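Local coordinates for proliferating cell nuclear antigen (Entamoeba histolytica, PDB 3P91), which probably serves as a DNA sliding clamp that raises the processivity of DNA polymerase delta during replication, at residues F218-K229 / M240-F251. Sequence-based numbering, arbitrary orientation.
Sequences FAKSAPLADNVK and MEFKGEACVLKF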
loop_
_atom_site.group_PDB
_atom_site.type_symbol
_atom_site.label_atom_id
_atom_site.label_comp_id
_atom_site.label_asym_id
_atom_site.label_seq_id
_atom_site.Cartn_x
_atom_site.Cartn_y
_atom_site.Cartn_z
ATOM N N PHE A 218 18.684 10.446 7.829
ATOM C CA PHE A 218 18.518 11.784 8.371
ATOM C C PHE A 218 17.449 12.522 7.597
ATOM O O PHE A 218 16.635 13.238 8.173
ATOM C CB PHE A 218 19.822 12.579 8.251
ATOM C CG PHE A 218 20.928 12.084 9.132
ATOM C CD1 PHE A 218 20.680 11.169 10.141
ATOM C CD2 PHE A 218 22.224 12.549 8.956
ATOM C CE1 PHE A 218 21.705 10.715 10.953
ATOM C CE2 PHE A 218 23.253 12.099 9.763
ATOM C CZ PHE A 218 22.992 11.179 10.761
ATOM N N ALA A 219 17.482 12.357 6.282
ATOM C CA ALA A 219 16.620 13.099 5.373
ATOM C C ALA A 219 15.150 12.857 5.653
ATOM O O ALA A 219 14.300 13.677 5.308
ATOM C CB ALA A 219 16.941 12.740 3.936
ATOM N N LYS A 220 14.853 11.726 6.283
ATOM C CA LYS A 220 13.477 11.351 6.579
ATOM C C LYS A 220 12.850 12.230 7.649
ATOM O O LYS A 220 11.702 12.020 8.024
ATOM C CB LYS A 220 13.401 9.894 7.018
ATOM C CG LYS A 220 13.873 8.911 5.983
ATOM C CD LYS A 220 13.895 7.509 6.564
ATOM C CE LYS A 220 14.524 6.520 5.599
ATOM N NZ LYS A 220 14.636 5.169 6.212
ATOM N N SER A 221 13.604 13.207 8.140
ATOM C CA SER A 221 13.098 14.144 9.138
ATOM C C SER A 221 12.346 15.298 8.481
ATOM O O SER A 221 11.900 16.228 9.153
ATOM C CB SER A 221 14.244 14.682 9.994
ATOM O OG SER A 221 14.865 13.634 10.711
ATOM N N ALA A 222 12.210 15.222 7.161
ATOM C CA ALA A 222 11.562 16.256 6.354
ATOM C C ALA A 222 10.248 16.793 6.929
ATOM O O ALA A 222 10.010 17.994 6.903
ATOM C CB ALA A 222 11.359 15.756 4.917
ATOM N N PRO A 223 9.387 15.909 7.441
ATOM C CA PRO A 223 8.106 16.353 8.006
ATOM C C PRO A 223 8.216 17.490 9.031
ATOM O O PRO A 223 7.255 18.231 9.222
ATOM C CB PRO A 223 7.578 15.088 8.683
ATOM C CG PRO A 223 8.136 13.983 7.867
ATOM C CD PRO A 223 9.515 14.442 7.471
ATOM N N LEU A 224 9.372 17.638 9.663
ATOM C CA LEU A 224 9.536 18.648 10.703
ATOM C C LEU A 224 9.572 20.065 10.167
ATOM O O LEU A 224 9.321 21.018 10.902
ATOM C CB LEU A 224 10.804 18.391 11.513
ATOM C CG LEU A 224 10.721 17.370 12.642
ATOM C CD1 LEU A 224 12.094 17.184 13.233
ATOM C CD2 LEU A 224 9.743 17.818 13.708
ATOM N N ALA A 225 9.890 20.211 8.888
ATOM C CA ALA A 225 10.185 21.530 8.357
ATOM C C ALA A 225 10.098 21.529 6.854
ATOM O O ALA A 225 10.507 20.568 6.217
ATOM C CB ALA A 225 11.566 21.948 8.788
ATOM N N ASP A 226 9.579 22.612 6.288
ATOM C CA ASP A 226 9.419 22.716 4.835
ATOM C C ASP A 226 10.742 22.581 4.088
ATOM O O ASP A 226 10.821 21.915 3.050
ATOM C CB ASP A 226 8.742 24.034 4.458
ATOM C CG ASP A 226 7.229 23.967 4.570
ATOM O OD1 ASP A 226 6.639 22.990 4.058
ATOM O OD2 ASP A 226 6.636 24.886 5.175
ATOM N N ASN A 227 11.773 23.216 4.633
ATOM C CA ASN A 227 13.110 23.174 4.064
ATOM C C ASN A 227 14.114 22.457 4.970
ATOM O O ASN A 227 13.911 22.347 6.176
ATOM C CB ASN A 227 13.595 24.595 3.774
ATOM C CG ASN A 227 12.834 25.251 2.632
ATOM O OD1 ASN A 227 12.593 24.635 1.598
ATOM N ND2 ASN A 227 12.458 26.507 2.815
ATOM N N VAL A 228 15.195 21.960 4.377
ATOM C CA VAL A 228 16.302 21.404 5.148
ATOM C C VAL A 228 17.527 22.288 4.972
ATOM O O VAL A 228 17.773 22.789 3.878
ATOM C CB VAL A 228 16.647 19.966 4.715
ATOM C CG1 VAL A 228 17.001 19.920 3.247
ATOM C CG2 VAL A 228 17.787 19.415 5.568
ATOM N N LYS A 229 18.285 22.492 6.044
ATOM C CA LYS A 229 19.508 23.271 5.945
ATOM C C LYS A 229 20.758 22.429 6.167
ATOM O O LYS A 229 20.956 21.853 7.234
ATOM C CB LYS A 229 19.493 24.460 6.900
ATOM C CG LYS A 229 20.490 25.534 6.508
ATOM C CD LYS A 229 20.507 26.668 7.494
ATOM C CE LYS A 229 21.210 26.258 8.763
ATOM N NZ LYS A 229 21.481 27.434 9.632
ATOM N N MET A 240 22.868 18.860 9.227
ATOM C CA MET A 240 21.582 18.839 8.555
ATOM C C MET A 240 20.544 19.262 9.579
ATOM O O MET A 240 20.281 18.540 10.529
ATOM C CB MET A 240 21.279 17.443 8.010
ATOM C CG MET A 240 20.121 17.385 7.030
ATOM S SD MET A 240 19.789 15.698 6.471
ATOM C CE MET A 240 21.303 15.335 5.598
ATOM N N GLU A 241 19.977 20.448 9.392
ATOM C CA GLU A 241 19.061 21.024 10.366
ATOM C C GLU A 241 17.613 21.096 9.893
ATOM O O GLU A 241 17.321 21.586 8.808
ATOM C CB GLU A 241 19.517 22.427 10.743
ATOM C CG GLU A 241 18.447 23.218 11.470
ATOM C CD GLU A 241 18.804 24.680 11.616
ATOM O OE1 GLU A 241 17.912 25.531 11.424
ATOM O OE2 GLU A 241 19.975 24.978 11.924
ATOM N N PHE A 242 16.706 20.614 10.732
ATOM C CA PHE A 242 15.282 20.768 10.497
ATOM C C PHE A 242 14.671 21.654 11.581
ATOM O O PHE A 242 14.337 21.185 12.668
ATOM C CB PHE A 242 14.598 19.404 10.476
ATOM C CG PHE A 242 15.090 18.506 9.390
ATOM C CD1 PHE A 242 14.475 18.496 8.150
ATOM C CD2 PHE A 242 16.183 17.685 9.597
ATOM C CE1 PHE A 242 14.939 17.679 7.138
ATOM C CE2 PHE A 242 16.646 16.862 8.589
ATOM C CZ PHE A 242 16.025 16.861 7.361
ATOM N N LYS A 243 14.532 22.940 11.276
ATOM C CA LYS A 243 13.966 23.892 12.222
ATOM C C LYS A 243 12.461 24.080 12.041
ATOM O O LYS A 243 12.009 24.611 11.027
ATOM C CB LYS A 243 14.682 25.237 12.120
ATOM C CG LYS A 243 13.997 26.348 12.894
ATOM C CD LYS A 243 14.913 27.548 13.039
ATOM C CE LYS A 243 15.301 28.118 11.691
ATOM N NZ LYS A 243 14.123 28.701 10.989
ATOM N N GLY A 244 11.695 23.641 13.036
ATOM C CA GLY A 244 10.253 23.806 13.033
ATOM C C GLY A 244 9.828 25.081 13.739
ATOM O O GLY A 244 10.638 25.988 13.949
ATOM N N GLU A 245 8.554 25.146 14.115
ATOM C CA GLU A 245 7.997 26.321 14.783
ATOM C C GLU A 245 8.835 26.791 15.985
ATOM O O GLU A 245 9.565 27.786 15.900
ATOM C CB GLU A 245 6.546 26.057 15.198
ATOM N N ALA A 246 8.718 26.084 17.105
ATOM C CA ALA A 246 9.520 26.387 18.292
ATOM C C ALA A 246 10.332 25.155 18.627
ATOM O O ALA A 246 10.321 24.653 19.748
ATOM C CB ALA A 246 8.631 26.767 19.457
ATOM N N CYS A 247 11.038 24.665 17.627
ATOM C CA CYS A 247 11.643 23.362 17.711
ATOM C C CYS A 247 12.705 23.297 16.636
ATOM O O CYS A 247 12.590 23.949 15.602
ATOM C CB CYS A 247 10.570 22.315 17.454
ATOM S SG CYS A 247 11.187 20.658 17.197
ATOM N N VAL A 248 13.753 22.528 16.880
ATOM C CA VAL A 248 14.781 22.362 15.874
ATOM C C VAL A 248 15.459 21.027 16.071
ATOM O O VAL A 248 15.628 20.566 17.197
ATOM C CB VAL A 248 15.818 23.508 15.905
ATOM C CG1 VAL A 248 16.589 23.502 17.214
ATOM C CG2 VAL A 248 16.762 23.424 14.691
ATOM N N LEU A 249 15.815 20.394 14.961
ATOM C CA LEU A 249 16.443 19.090 14.988
ATOM C C LEU A 249 17.706 19.181 14.162
ATOM O O LEU A 249 17.694 19.746 13.075
ATOM C CB LEU A 249 15.500 18.050 14.400
ATOM C CG LEU A 249 16.074 16.641 14.263
ATOM C CD1 LEU A 249 16.431 16.079 15.630
ATOM C CD2 LEU A 249 15.102 15.720 13.534
ATOM N N LYS A 250 18.807 18.651 14.674
ATOM C CA LYS A 250 20.060 18.717 13.938
ATOM C C LYS A 250 20.828 17.418 13.992
ATOM O O LYS A 250 20.810 16.718 15.005
ATOM C CB LYS A 250 20.951 19.833 14.465
ATOM C CG LYS A 250 20.435 21.213 14.209
ATOM C CD LYS A 250 21.276 22.178 14.981
ATOM C CE LYS A 250 20.836 23.603 14.786
ATOM N NZ LYS A 250 21.683 24.473 15.645
ATOM N N PHE A 251 21.501 17.109 12.889
ATOM C CA PHE A 251 22.378 15.957 12.817
ATOM C C PHE A 251 23.770 16.418 12.456
ATOM O O PHE A 251 23.929 17.362 11.685
ATOM C CB PHE A 251 21.895 14.997 11.752
ATOM C CG PHE A 251 20.511 14.520 11.965
ATOM C CD1 PHE A 251 20.272 13.364 12.674
ATOM C CD2 PHE A 251 19.446 15.220 11.450
ATOM C CE1 PHE A 251 18.990 12.911 12.868
ATOM C CE2 PHE A 251 18.164 14.773 11.637
ATOM C CZ PHE A 251 17.934 13.616 12.352
HETATM O O HOH W 1 15.444 23.724 8.599
#
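Lys229 and Glu241 form an antiparallel hydrogen-bonded pair: Glu241 N donates to Lys229 O at 2.8 Å, and Lys229 N returns a nearly straight bond (171° at the hydrogen) to Glu241 O. Next to this pair the strands diverge, and one water bridges the gap, donating to Asn227 O and Glu241 O and accepting from Lys243 N. On the face bearing Lys229 and Glu241, the two side chains run alongside each other into a long salt bridge, Lys229 NZ to Glu241 OE2 at 3.7 Å.

The buried face centres on the Phe242 ring, sandwiched between Ser221 CB, 3.7 Å from its centroid, and Val228 CG2 over the opposite face. With CG anti to the carbonyl carbon (chi1 -62°), this ring lies against the turn after helix 212-218, Phe242 CE2 being 3.6 Å from Phe218 O. Farther along, the Phe218 and Phe251 rings make an offset stack, centroids 4.3 Å apart and planes at 18°, while Leu224 CD1 meets Leu249 CD2 at 3.4 Å.

Strand 227-232 thus pairs with strand 238-244 in a beta hairpin of the C-terminal clamp domain, while the connection from helix 212-218 packs over side chains of strands 238-244 and 247-253. Helix 145-158 adds Phe148 against Val228 and Met240, helix 14-25 flanks Leu224, and strands 139-144 and 52-57 continue the sheet.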